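Xylanase Y (Bacillus halodurans, PDB 1WU4) hydrolyses xylooligosaccharides of three or more units, releasing xylose from the reducing end with inversion of anomeric configuration. Local coordinates at residues A[89-92]-A[93-97]; A[139-143]-A[144-148]; A[151-154]-A[155-159]; A[198-201]-A[202-206]. The protein carries 1 engineered substitution. All blocks are in the same frame, centred on the assembly; numbering follows the deposited sequence.

Contact 1 of 4, residues A[89-92]-A[93-97]; sequences DRIW and NWTMK
Met96 runs along the indole of Trp92, one turn further on in helix 85-99, in the same direction. The apolar part of the contact is a CH-pi approach: Met96 CG sits over one face of the indole, 3.7 Å from the centroid of the six-membered ring and offset toward its rim. A chi1 of 178° carries the Trp92 indole forward along the helix, toward Met96. A bend at chi2 (-59°) turns Met96 SD obliquely toward the same ring, 4.2 Å from that centroid, as a Met-aromatic contact. Thr95 CG2 meets the indole from across, 3.9 Å from Trp92 CZ3.

Among the polar contacts, Ile91 O takes two bonds from one residue. Thr95 N donates to it at 2.9 Å, and Thr95 OG1 at 2.8 Å from above the carbonyl plane; chi1 of -60° turns this buried hydroxyl back onto the preceding turn. The i to i+4 ladder includes Asn93 N to Asp89 O and Met96 N to Trp92 O.

Around the helix, Ile91 and Trp94 pack on strand 56-59 and, with Trp92 and Thr95, on helix 69-81. On the side of the loop before helix 154-167, Pro151 touches Met96 and its carbonyl accepts from Trp92 NE1, while Asp89 OD2 bonds Tyr154 OH.

Contact 2 of 4, residues A[139-143]-A[144-148]; sequences FASHR and WGDGD
The last turn of helix 127-144 passes into a loop through two successive backbone bonds. Trp144 N donates to Ala140 O at 2.9 Å in a regular i to i+4 bond; Gly145 N reaches Ser141 O at 2.7 Å, but this bond is bent, with an N-H...O angle of 131°. Gly145 is the first residue to leave helical angles, and its positive phi (86°) turns the chain off the helix axis into an extended run.

That turn brings Asp146 back beside the helix, where Ser141 OG donates to Asp146 OD1 at 2.7 Å, meeting the oxygen from above the carboxylate plane. A chi1 of 177° aims the Ser141 hydroxyl at the returning loop. The other carboxylate oxygen, Asp146 OD2, bonds Ser155 OG; a single carboxylate thus links the C-terminal turn of helix 127-144 to the first turn of helix 154-167.

The Trp144 indole folds back along the helix. Ala140 CB approaches it obliquely, 3.5 Å from Trp144 CZ3, while Arg143 CB lies over the face of the five-membered ring, 3.9 Å from its centroid. Trp144 NE1 bonds Asp83 OD1, and the Arg143 guanidinium runs off to Val80 O and a cation-pi contact with Trp379.

Near the protein surface, Trp144 packs against helices 69-81 and 85-99, meeting Phe88 of the latter edge-to-face, while Ala140, Ser141 and Asp146 touch Tyr154 on helix 154-167.

Contact 3 of 4, residues A[151-154]-A[155-159]; sequences PFNY and SEQAR
Asn153 holds the N-cap position of helix 154-167, but its side chain makes no capping bond; it is the centre of an inverse gamma turn and sends its amide to two helix side chains. Asn153 OD1 accepts from Gln157 NE2 at 3.0 Å in a nearly straight bond (170°) that lies in the Gln157 amide plane, the two amide planes steeply inclined. Asn153 ND2 donates to Glu156 OE2 at 3.2 Å; the oxygen lies in the asparagine amide plane but is met from above its own carboxylate, whose plane is turned 89° from the amide. The Asn153 amide is placed between these partners by a chi1 of 50°, which seats CG between backbone N and carbonyl carbon. A bend at chi2 turns the Gln157 amide back to Asn153; Gln157 CG lies 3.4 Å from Pro151 O. Along the backbone, Asn153 O receives Gln157 N at 3.1 Å and, weakly, Glu156 N, while Ala158 N bonds Tyr154 O.

Being held by both its oxygen and its nitrogen fixes which way round the buried amide sits. The Glu156 carboxylate may be favoured by the helix N-terminus and the Asn153 N-H, though Glu156 is solvent-exposed and touches a crystal neighbour.

Contact 4 of 4, residues A[198-201]-A[202-206]; sequences YHLP and HFYEL
Tyr204 OH accepts a nearly straight hydrogen bond from Leu200 N (3.1 Å, 166°), as its ring reaches back from the first turn of helix 201-210 to the loop before it. The same hydroxyl bonds Glu131 OE1 of helix 127-144. Leu200, the N-cap residue, turns its carbonyl into the helix: Tyr204 N donates to Leu200 O at 3.1 Å, and Phe203 N adds a weak bond. Leu200 O also lies over the centre of the Tyr204 ring, 3.1 Å above its plane, so the aromatic face closes over the oxygen that its own backbone N-H holds. Glu205 N continues the ladder to Pro201 O, while its carboxylate pairs with Arg227.

In the packing beyond, Leu200 and Phe203 lie side by side, and Leu200 CD1 rests over the phenyl face, 3.7 Å from the ring centroid. His202 has its CG between backbone N and carbonyl carbon (chi1 46°), which swings the imidazole back toward the loop, with CE1 3.9 Å from Leu200 CD2. Its ND1 is buried without a polar partner.

Proline in the first turn, where no N-H is lost, with the preceding carbonyl bonded into the helix, is a common helix start; here it lies in the (alpha/alpha)6 barrel of glycoside hydrolase family 8 and adjoins the active site, the side chain of Tyr198 lying about 4 Å from that of Asp263, the probable proton acceptor.

Contact 4 is the buried one, its centre about 10 Å from the centre of the chain and next to the probable catalytic residues; contact 2 is at the surface, and contacts 1 and 3 are partly buried. Contact 1 runs through mid-helix, contact 2 leaves a helix, and contacts 3 and 4 each begin one. Contacts 2 and 3 bracket the loop joining helices 127-144 and 154-167, and a probable hydrogen bond from Gly147 N to Phe152 O (2.7 Å) spans that loop. Contact 3 also touches contact 1. Contact 4 meets contact 2 where Phe139 packs on Leu206. A side-chain amide bridging two helix residues sets contact 3 apart, whereas aliphatic carbons over aromatic faces recur in contacts 1, 2 and 4.

Contact 1 of 4, residues A[89-92]-A[93-97]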
loop_
_atom_site.group_PDB
_atom_site.type_symbol
_atom_site.label_atom_id
_atom_site.label_comp_id
_atom_site.label_asym_id
_atom_site.label_seq_id
_atom_site.Cartn_x
_atom_site.Cartn_y
_atom_site.Cartn_z
ATOM N N ASP A 89 -1.768 -4.878 -17.735
ATOM C CA ASP A 89 -2.300 -4.048 -18.813
ATOM C C ASP A 89 -3.822 -3.941 -18.807
ATOM O O ASP A 89 -4.369 -2.882 -19.106
ATOM C CB ASP A 89 -1.811 -4.574 -20.166
ATOM C CG ASP A 89 -0.342 -4.281 -20.405
ATOM O OD1 ASP A 89 0.224 -4.806 -21.390
ATOM O OD2 ASP A 89 0.251 -3.517 -19.611
ATOM N N ARG A 90 -4.505 -5.030 -18.472
ATOM C CA ARG A 90 -5.961 -5.002 -18.420
ATOM C C ARG A 90 -6.423 -4.000 -17.359
ATOM O O ARG A 90 -7.337 -3.208 -17.592
ATOM C CB ARG A 90 -6.515 -6.393 -18.094
ATOM C CG ARG A 90 -6.587 -7.347 -19.287
ATOM C CD ARG A 90 -7.000 -8.741 -18.829
ATOM N NE ARG A 90 -7.152 -9.688 -19.933
ATOM C CZ ARG A 90 -8.233 -9.779 -20.702
ATOM N NH1 ARG A 90 -9.272 -8.980 -20.497
ATOM N NH2 ARG A 90 -8.277 -10.681 -21.675
ATOM N N ILE A 91 -5.776 -4.031 -16.197
ATOM C CA ILE A 91 -6.124 -3.132 -15.100
ATOM C C ILE A 91 -5.760 -1.679 -15.412
ATOM O O ILE A 91 -6.566 -0.769 -15.206
ATOM C CB ILE A 91 -5.409 -3.559 -13.794
ATOM C CG1 ILE A 91 -5.902 -4.944 -13.360
ATOM C CG2 ILE A 91 -5.666 -2.532 -12.697
ATOM C CD1 ILE A 91 -5.125 -5.535 -12.194
ATOM N N TRP A 92 -4.545 -1.462 -15.905
ATOM C CA TRP A 92 -4.090 -0.115 -16.232
ATOM C C TRP A 92 -4.957 0.487 -17.340
ATOM O O TRP A 92 -5.278 1.673 -17.314
ATOM C CB TRP A 92 -2.620 -0.165 -16.657
ATOM C CG TRP A 92 -2.026 1.154 -17.060
ATOM C CD1 TRP A 92 -1.291 1.399 -18.184
ATOM C CD2 TRP A 92 -2.079 2.396 -16.339
ATOM N NE1 TRP A 92 -0.882 2.710 -18.209
ATOM C CE2 TRP A 92 -1.351 3.345 -17.089
ATOM C CE3 TRP A 92 -2.669 2.799 -15.131
ATOM C CZ2 TRP A 92 -1.194 4.674 -16.676
ATOM C CZ3 TRP A 92 -2.512 4.125 -14.719
ATOM C CH2 TRP A 92 -1.780 5.044 -15.494
ATOM N N ASN A 93 -5.345 -0.338 -18.307
ATOM C CA ASN A 93 -6.182 0.133 -19.402
ATOM C C ASN A 93 -7.538 0.602 -18.864
ATOM O O ASN A 93 -8.030 1.665 -19.246
ATOM C CB ASN A 93 -6.368 -0.982 -20.437
ATOM C CG ASN A 93 -7.027 -0.490 -21.711
ATOM O OD1 ASN A 93 -6.709 0.590 -22.212
ATOM N ND2 ASN A 93 -7.942 -1.289 -22.250
ATOM N N TRP A 94 -8.133 -0.183 -17.969
ATOM C CA TRP A 94 -9.423 0.171 -17.381
ATOM C C TRP A 94 -9.272 1.472 -16.597
ATOM O O TRP A 94 -10.126 2.357 -16.656
ATOM C CB TRP A 94 -9.893 -0.935 -16.431
ATOM C CG TRP A 94 -11.375 -0.941 -16.135
ATOM C CD1 TRP A 94 -12.325 -1.717 -16.741
ATOM C CD2 TRP A 94 -12.066 -0.175 -15.135
ATOM N NE1 TRP A 94 -13.557 -1.490 -16.178
ATOM C CE2 TRP A 94 -13.430 -0.549 -15.191
ATOM C CE3 TRP A 94 -11.668 0.789 -14.195
ATOM C CZ2 TRP A 94 -14.396 0.006 -14.344
ATOM C CZ3 TRP A 94 -12.632 1.341 -13.351
ATOM C CH2 TRP A 94 -13.982 0.944 -13.434
ATOM N N THR A 95 -8.171 1.570 -15.857
ATOM C CA THR A 95 -7.875 2.743 -15.047
ATOM C C THR A 95 -7.794 4.017 -15.883
ATOM O O THR A 95 -8.415 5.029 -15.553
ATOM C CB THR A 95 -6.545 2.547 -14.292
ATOM O OG1 THR A 95 -6.649 1.403 -13.438
ATOM C CG2 THR A 95 -6.217 3.773 -13.452
ATOM N N MET A 96 -7.023 3.971 -16.962
ATOM C CA MET A 96 -6.875 5.134 -17.826
ATOM C C MET A 96 -8.162 5.481 -18.565
ATOM O O MET A 96 -8.469 6.653 -18.778
ATOM C CB MET A 96 -5.751 4.899 -18.835
ATOM C CG MET A 96 -4.354 5.124 -18.271
ATOM S SD MET A 96 -4.150 6.804 -17.637
ATOM C CE MET A 96 -4.530 7.755 -19.091
ATOM N N LYS A 97 -8.918 4.461 -18.941
ATOM C CA LYS A 97 -10.157 4.669 -19.671
ATOM C C LYS A 97 -11.289 5.245 -18.822
ATOM O O LYS A 97 -11.984 6.170 -19.246
ATOM C CB LYS A 97 -10.607 3.341 -20.284
ATOM C CG LYS A 97 -11.835 3.434 -21.174
ATOM C CD LYS A 97 -12.266 2.053 -21.653
ATOM C CE LYS A 97 -11.133 1.324 -22.368
ATOM N NZ LYS A 97 -10.636 2.066 -23.562
#

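Contact 2 of 4, residues A[139-143]-A[144-148]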
loop_
_atom_site.group_PDB
_atom_site.type_symbol
_atom_site.label_atom_id
_atom_site.label_comp_id
_atom_site.label_asym_id
_atom_site.label_seq_id
_atom_site.Cartn_x
_atom_site.Cartn_y
_atom_site.Cartn_z
ATOM N N PHE A 139 8.038 -0.241 -12.247
ATOM C CA PHE A 139 8.399 -1.655 -12.230
ATOM C C PHE A 139 8.025 -2.329 -13.551
ATOM O O PHE A 139 8.785 -3.147 -14.072
ATOM C CB PHE A 139 7.714 -2.386 -11.067
ATOM C CG PHE A 139 8.288 -2.067 -9.705
ATOM C CD1 PHE A 139 9.490 -1.378 -9.563
ATOM C CD2 PHE A 139 7.630 -2.500 -8.558
ATOM C CE1 PHE A 139 10.025 -1.128 -8.292
ATOM C CE2 PHE A 139 8.155 -2.257 -7.288
ATOM C CZ PHE A 139 9.355 -1.571 -7.155
ATOM N N ALA A 140 6.859 -1.983 -14.094
ATOM C CA ALA A 140 6.414 -2.556 -15.361
ATOM C C ALA A 140 7.401 -2.186 -16.466
ATOM O O ALA A 140 7.787 -3.022 -17.283
ATOM C CB ALA A 140 5.023 -2.039 -15.706
ATOM N N SER A 141 7.805 -0.922 -16.495
ATOM C CA SER A 141 8.757 -0.458 -17.494
ATOM C C SER A 141 10.058 -1.246 -17.400
ATOM O O SER A 141 10.626 -1.661 -18.410
ATOM C CB SER A 141 9.052 1.029 -17.290
ATOM O OG SER A 141 10.037 1.485 -18.206
ATOM N N HIS A 142 10.525 -1.453 -16.174
ATOM C CA HIS A 142 11.776 -2.161 -15.948
ATOM C C HIS A 142 11.728 -3.652 -16.271
ATOM O O HIS A 142 12.707 -4.212 -16.766
ATOM C CB HIS A 142 12.227 -1.927 -14.506
ATOM C CG HIS A 142 12.399 -0.479 -14.169
ATOM N ND1 HIS A 142 12.527 -0.020 -12.875
ATOM C CD2 HIS A 142 12.446 0.617 -14.963
ATOM C CE1 HIS A 142 12.640 1.296 -12.887
ATOM N NE2 HIS A 142 12.593 1.708 -14.141
ATOM N N ARG A 143 10.595 -4.297 -16.010
ATOM C CA ARG A 143 10.478 -5.723 -16.297
ATOM C C ARG A 143 10.145 -6.024 -17.751
ATOM O O ARG A 143 10.690 -6.962 -18.336
ATOM C CB ARG A 143 9.393 -6.376 -15.434
ATOM C CG ARG A 143 9.641 -6.365 -13.939
ATOM C CD ARG A 143 8.868 -7.492 -13.251
ATOM N NE ARG A 143 9.467 -8.797 -13.532
ATOM C CZ ARG A 143 9.118 -9.935 -12.935
ATOM N NH1 ARG A 143 8.161 -9.948 -12.017
ATOM N NH2 ARG A 143 9.743 -11.063 -13.244
ATOM N N TRP A 144 9.260 -5.224 -18.334
ATOM C CA TRP A 144 8.796 -5.472 -19.697
ATOM C C TRP A 144 9.159 -4.453 -20.767
ATOM O O TRP A 144 9.008 -4.727 -21.961
ATOM C CB TRP A 144 7.275 -5.641 -19.673
ATOM C CG TRP A 144 6.796 -6.550 -18.578
ATOM C CD1 TRP A 144 7.279 -7.790 -18.278
ATOM C CD2 TRP A 144 5.727 -6.301 -17.653
ATOM N NE1 TRP A 144 6.580 -8.332 -17.227
ATOM C CE2 TRP A 144 5.621 -7.441 -16.824
ATOM C CE3 TRP A 144 4.848 -5.230 -17.445
ATOM C CZ2 TRP A 144 4.671 -7.540 -15.802
ATOM C CZ3 TRP A 144 3.901 -5.329 -16.425
ATOM C CH2 TRP A 144 3.823 -6.477 -15.619
ATOM N N GLY A 145 9.627 -3.283 -20.352
ATOM C CA GLY A 145 9.969 -2.250 -21.310
ATOM C C GLY A 145 8.735 -1.439 -21.663
ATOM O O GLY A 145 7.616 -1.956 -21.636
ATOM N N ASP A 146 8.934 -0.166 -21.985
ATOM C CA ASP A 146 7.832 0.715 -22.345
ATOM C C ASP A 146 7.176 0.308 -23.656
ATOM O O ASP A 146 7.855 -0.001 -24.637
ATOM C CB ASP A 146 8.326 2.159 -22.446
ATOM C CG ASP A 146 8.308 2.878 -21.111
ATOM O OD1 ASP A 146 8.268 2.200 -20.060
ATOM O OD2 ASP A 146 8.341 4.125 -21.116
ATOM N N GLY A 147 5.847 0.310 -23.654
ATOM C CA GLY A 147 5.098 -0.045 -24.840
ATOM C C GLY A 147 5.061 1.112 -25.816
ATOM O O GLY A 147 5.210 2.274 -25.430
ATOM N N ASP A 148 4.856 0.785 -27.084
ATOM C CA ASP A 148 4.805 1.778 -28.144
ATOM C C ASP A 148 3.531 2.615 -28.079
ATOM O O ASP A 148 3.582 3.845 -28.121
ATOM C CB ASP A 148 4.894 1.076 -29.499
ATOM C CG ASP A 148 6.003 0.043 -29.544
ATOM O OD1 ASP A 148 7.183 0.427 -29.396
ATOM O OD2 ASP A 148 5.694 -1.156 -29.721
#

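Contact 3 of 4, residues A[151-154]-A[155-159]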
loop_
_atom_site.group_PDB
_atom_site.type_symbol
_atom_site.label_atom_id
_atom_site.label_comp_id
_atom_site.label_asym_id
_atom_site.label_seq_id
_atom_site.Cartn_x
_atom_site.Cartn_y
_atom_site.Cartn_z
ATOM N N PRO A 151 -1.792 3.952 -23.358
ATOM C CA PRO A 151 -0.989 4.413 -22.219
ATOM C C PRO A 151 0.026 3.389 -21.713
ATOM O O PRO A 151 0.417 3.425 -20.546
ATOM C CB PRO A 151 -2.050 4.700 -21.173
ATOM C CG PRO A 151 -2.989 3.547 -21.384
ATOM C CD PRO A 151 -3.113 3.477 -22.901
ATOM N N PHE A 152 0.467 2.493 -22.584
ATOM C CA PHE A 152 1.404 1.461 -22.171
ATOM C C PHE A 152 2.874 1.868 -22.174
ATOM O O PHE A 152 3.760 1.025 -22.043
ATOM C CB PHE A 152 1.156 0.206 -23.007
ATOM C CG PHE A 152 -0.251 -0.307 -22.890
ATOM C CD1 PHE A 152 -0.706 -0.860 -21.696
ATOM C CD2 PHE A 152 -1.142 -0.178 -23.949
ATOM C CE1 PHE A 152 -2.029 -1.271 -21.558
ATOM C CE2 PHE A 152 -2.470 -0.586 -23.822
ATOM C CZ PHE A 152 -2.914 -1.134 -22.624
ATOM N N ASN A 153 3.123 3.169 -22.318
ATOM C CA ASN A 153 4.482 3.701 -22.265
ATOM C C ASN A 153 4.670 3.998 -20.775
ATOM O O ASN A 153 4.714 5.150 -20.334
ATOM C CB ASN A 153 4.602 4.964 -23.137
ATOM C CG ASN A 153 3.510 5.987 -22.867
ATOM O OD1 ASN A 153 2.364 5.642 -22.576
ATOM N ND2 ASN A 153 3.861 7.263 -22.990
ATOM N N TYR A 154 4.766 2.906 -20.020
ATOM C CA TYR A 154 4.870 2.907 -18.561
ATOM C C TYR A 154 5.696 3.976 -17.854
ATOM O O TYR A 154 5.155 4.735 -17.049
ATOM C CB TYR A 154 5.350 1.538 -18.072
ATOM C CG TYR A 154 4.626 0.354 -18.672
ATOM C CD1 TYR A 154 3.244 0.200 -18.537
ATOM C CD2 TYR A 154 5.334 -0.628 -19.361
ATOM C CE1 TYR A 154 2.586 -0.912 -19.080
ATOM C CE2 TYR A 154 4.691 -1.736 -19.905
ATOM C CZ TYR A 154 3.323 -1.874 -19.760
ATOM O OH TYR A 154 2.700 -2.980 -20.295
ATOM N N SER A 155 6.996 4.034 -18.130
ATOM C CA SER A 155 7.847 5.005 -17.446
ATOM C C SER A 155 7.445 6.456 -17.687
ATOM O O SER A 155 7.563 7.287 -16.786
ATOM C CB SER A 155 9.320 4.799 -17.821
ATOM O OG SER A 155 9.586 5.219 -19.144
ATOM N N GLU A 156 6.972 6.768 -18.892
ATOM C CA GLU A 156 6.549 8.133 -19.189
ATOM C C GLU A 156 5.287 8.456 -18.396
ATOM O O GLU A 156 5.108 9.577 -17.918
ATOM C CB GLU A 156 6.263 8.309 -20.681
ATOM C CG GLU A 156 7.459 8.089 -21.581
ATOM C CD GLU A 156 7.162 8.475 -23.010
ATOM O OE1 GLU A 156 7.170 9.687 -23.305
ATOM O OE2 GLU A 156 6.904 7.569 -23.828
ATOM N N GLN A 157 4.407 7.467 -18.268
ATOM C CA GLN A 157 3.171 7.647 -17.520
ATOM C C GLN A 157 3.500 7.911 -16.051
ATOM O O GLN A 157 2.916 8.792 -15.423
ATOM C CB GLN A 157 2.297 6.395 -17.636
ATOM C CG GLN A 157 1.745 6.117 -19.035
ATOM C CD GLN A 157 0.787 7.191 -19.517
ATOM O OE1 GLN A 157 0.060 7.792 -18.728
ATOM N NE2 GLN A 157 0.768 7.424 -20.827
ATOM N N ALA A 158 4.447 7.143 -15.517
ATOM C CA ALA A 158 4.856 7.285 -14.124
ATOM C C ALA A 158 5.450 8.659 -13.843
ATOM O O ALA A 158 5.074 9.309 -12.869
ATOM C CB ALA A 158 5.861 6.204 -13.761
ATOM N N ARG A 159 6.374 9.100 -14.691
ATOM C CA ARG A 159 7.008 10.403 -14.495
ATOM C C ARG A 159 6.013 11.542 -14.651
ATOM O O ARG A 159 6.071 12.534 -13.927
ATOM C CB ARG A 159 8.176 10.586 -15.469
ATOM C CG ARG A 159 9.348 9.645 -15.203
ATOM C CD ARG A 159 10.600 10.073 -15.961
ATOM N NE ARG A 159 10.423 10.019 -17.409
ATOM C CZ ARG A 159 10.597 8.927 -18.147
ATOM N NH1 ARG A 159 10.959 7.785 -17.579
ATOM N NH2 ARG A 159 10.402 8.976 -19.459
#

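Contact 4 of 4, residues A[198-201]-A[202-206]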
loop_
_atom_site.group_PDB
_atom_site.type_symbol
_atom_site.label_atom_id
_atom_site.label_comp_id
_atom_site.label_asym_id
_atom_site.label_seq_id
_atom_site.Cartn_x
_atom_site.Cartn_y
_atom_site.Cartn_z
ATOM N N TYR A 198 -0.491 6.237 4.335
ATOM C CA TYR A 198 -0.160 6.660 2.973
ATOM C C TYR A 198 1.336 6.905 2.796
ATOM O O TYR A 198 1.824 7.026 1.670
ATOM C CB TYR A 198 -0.875 7.971 2.635
ATOM C CG TYR A 198 -2.361 7.891 2.358
ATOM C CD1 TYR A 198 -3.120 6.779 2.724
ATOM C CD2 TYR A 198 -3.018 8.971 1.764
ATOM C CE1 TYR A 198 -4.506 6.748 2.505
ATOM C CE2 TYR A 198 -4.388 8.952 1.544
ATOM C CZ TYR A 198 -5.127 7.843 1.915
ATOM O OH TYR A 198 -6.489 7.843 1.701
ATOM N N HIS A 199 2.065 7.002 3.903
ATOM C CA HIS A 199 3.494 7.279 3.836
ATOM C C HIS A 199 4.332 6.073 3.454
ATOM O O HIS A 199 4.412 5.091 4.192
ATOM C CB HIS A 199 3.956 7.875 5.166
ATOM C CG HIS A 199 3.406 9.243 5.416
ATOM N ND1 HIS A 199 4.139 10.390 5.197
ATOM C CD2 HIS A 199 2.164 9.651 5.766
ATOM C CE1 HIS A 199 3.369 11.445 5.400
ATOM N NE2 HIS A 199 2.166 11.025 5.745
ATOM N N LEU A 200 4.964 6.170 2.288
ATOM C CA LEU A 200 5.786 5.095 1.750
ATOM C C LEU A 200 7.184 5.622 1.438
ATOM O O LEU A 200 7.544 5.821 0.273
ATOM C CB LEU A 200 5.132 4.554 0.478
ATOM C CG LEU A 200 3.653 4.168 0.606
ATOM C CD1 LEU A 200 3.099 3.821 -0.770
ATOM C CD2 LEU A 200 3.492 2.997 1.567
ATOM N N PRO A 201 8.001 5.844 2.481
ATOM C CA PRO A 201 9.354 6.357 2.252
ATOM C C PRO A 201 10.169 5.504 1.294
ATOM O O PRO A 201 10.982 6.030 0.529
ATOM C CB PRO A 201 9.951 6.419 3.662
ATOM C CG PRO A 201 9.186 5.378 4.418
ATOM C CD PRO A 201 7.778 5.543 3.906
ATOM N N HIS A 202 9.948 4.193 1.334
ATOM C CA HIS A 202 10.663 3.282 0.452
ATOM C C HIS A 202 10.279 3.506 -1.012
ATOM O O HIS A 202 11.097 3.304 -1.908
ATOM C CB HIS A 202 10.440 1.821 0.881
ATOM C CG HIS A 202 9.014 1.475 1.181
ATOM N ND1 HIS A 202 8.243 2.193 2.069
ATOM C CD2 HIS A 202 8.231 0.463 0.735
ATOM C CE1 HIS A 202 7.046 1.637 2.159
ATOM N NE2 HIS A 202 7.013 0.586 1.361
ATOM N N PHE A 203 9.042 3.929 -1.257
ATOM C CA PHE A 203 8.602 4.224 -2.619
ATOM C C PHE A 203 9.277 5.523 -3.064
ATOM O O PHE A 203 9.779 5.624 -4.185
ATOM C CB PHE A 203 7.081 4.420 -2.674
ATOM C CG PHE A 203 6.285 3.142 -2.763
ATOM C CD1 PHE A 203 6.626 2.023 -2.005
ATOM C CD2 PHE A 203 5.159 3.075 -3.580
ATOM C CE1 PHE A 203 5.856 0.856 -2.059
ATOM C CE2 PHE A 203 4.383 1.917 -3.639
ATOM C CZ PHE A 203 4.730 0.807 -2.880
ATOM N N TYR A 204 9.300 6.515 -2.177
ATOM C CA TYR A 204 9.892 7.808 -2.513
ATOM C C TYR A 204 11.391 7.704 -2.786
ATOM O O TYR A 204 11.924 8.452 -3.603
ATOM C CB TYR A 204 9.610 8.832 -1.404
ATOM C CG TYR A 204 8.170 8.842 -0.927
ATOM C CD1 TYR A 204 7.127 8.420 -1.761
ATOM C CD2 TYR A 204 7.855 9.206 0.379
ATOM C CE1 TYR A 204 5.818 8.345 -1.297
ATOM C CE2 TYR A 204 6.546 9.138 0.853
ATOM C CZ TYR A 204 5.534 8.698 0.010
ATOM O OH TYR A 204 4.256 8.556 0.499
ATOM N N GLU A 205 12.070 6.784 -2.108
ATOM C CA GLU A 205 13.500 6.588 -2.338
ATOM C C GLU A 205 13.694 6.209 -3.803
ATOM O O GLU A 205 14.617 6.675 -4.471
ATOM C CB GLU A 205 14.032 5.458 -1.453
ATOM C CG GLU A 205 13.961 5.743 0.032
ATOM C CD GLU A 205 15.146 6.540 0.531
ATOM O OE1 GLU A 205 15.559 7.500 -0.155
ATOM O OE2 GLU A 205 15.658 6.207 1.619
ATOM N N LEU A 206 12.816 5.348 -4.303
ATOM C CA LEU A 206 12.910 4.922 -5.690
ATOM C C LEU A 206 12.501 6.058 -6.625
ATOM O O LEU A 206 13.088 6.224 -7.694
ATOM C CB LEU A 206 12.057 3.671 -5.912
ATOM C CG LEU A 206 12.555 2.469 -5.096
ATOM C CD1 LEU A 206 11.580 1.311 -5.220
ATOM C CD2 LEU A 206 13.946 2.058 -5.572
#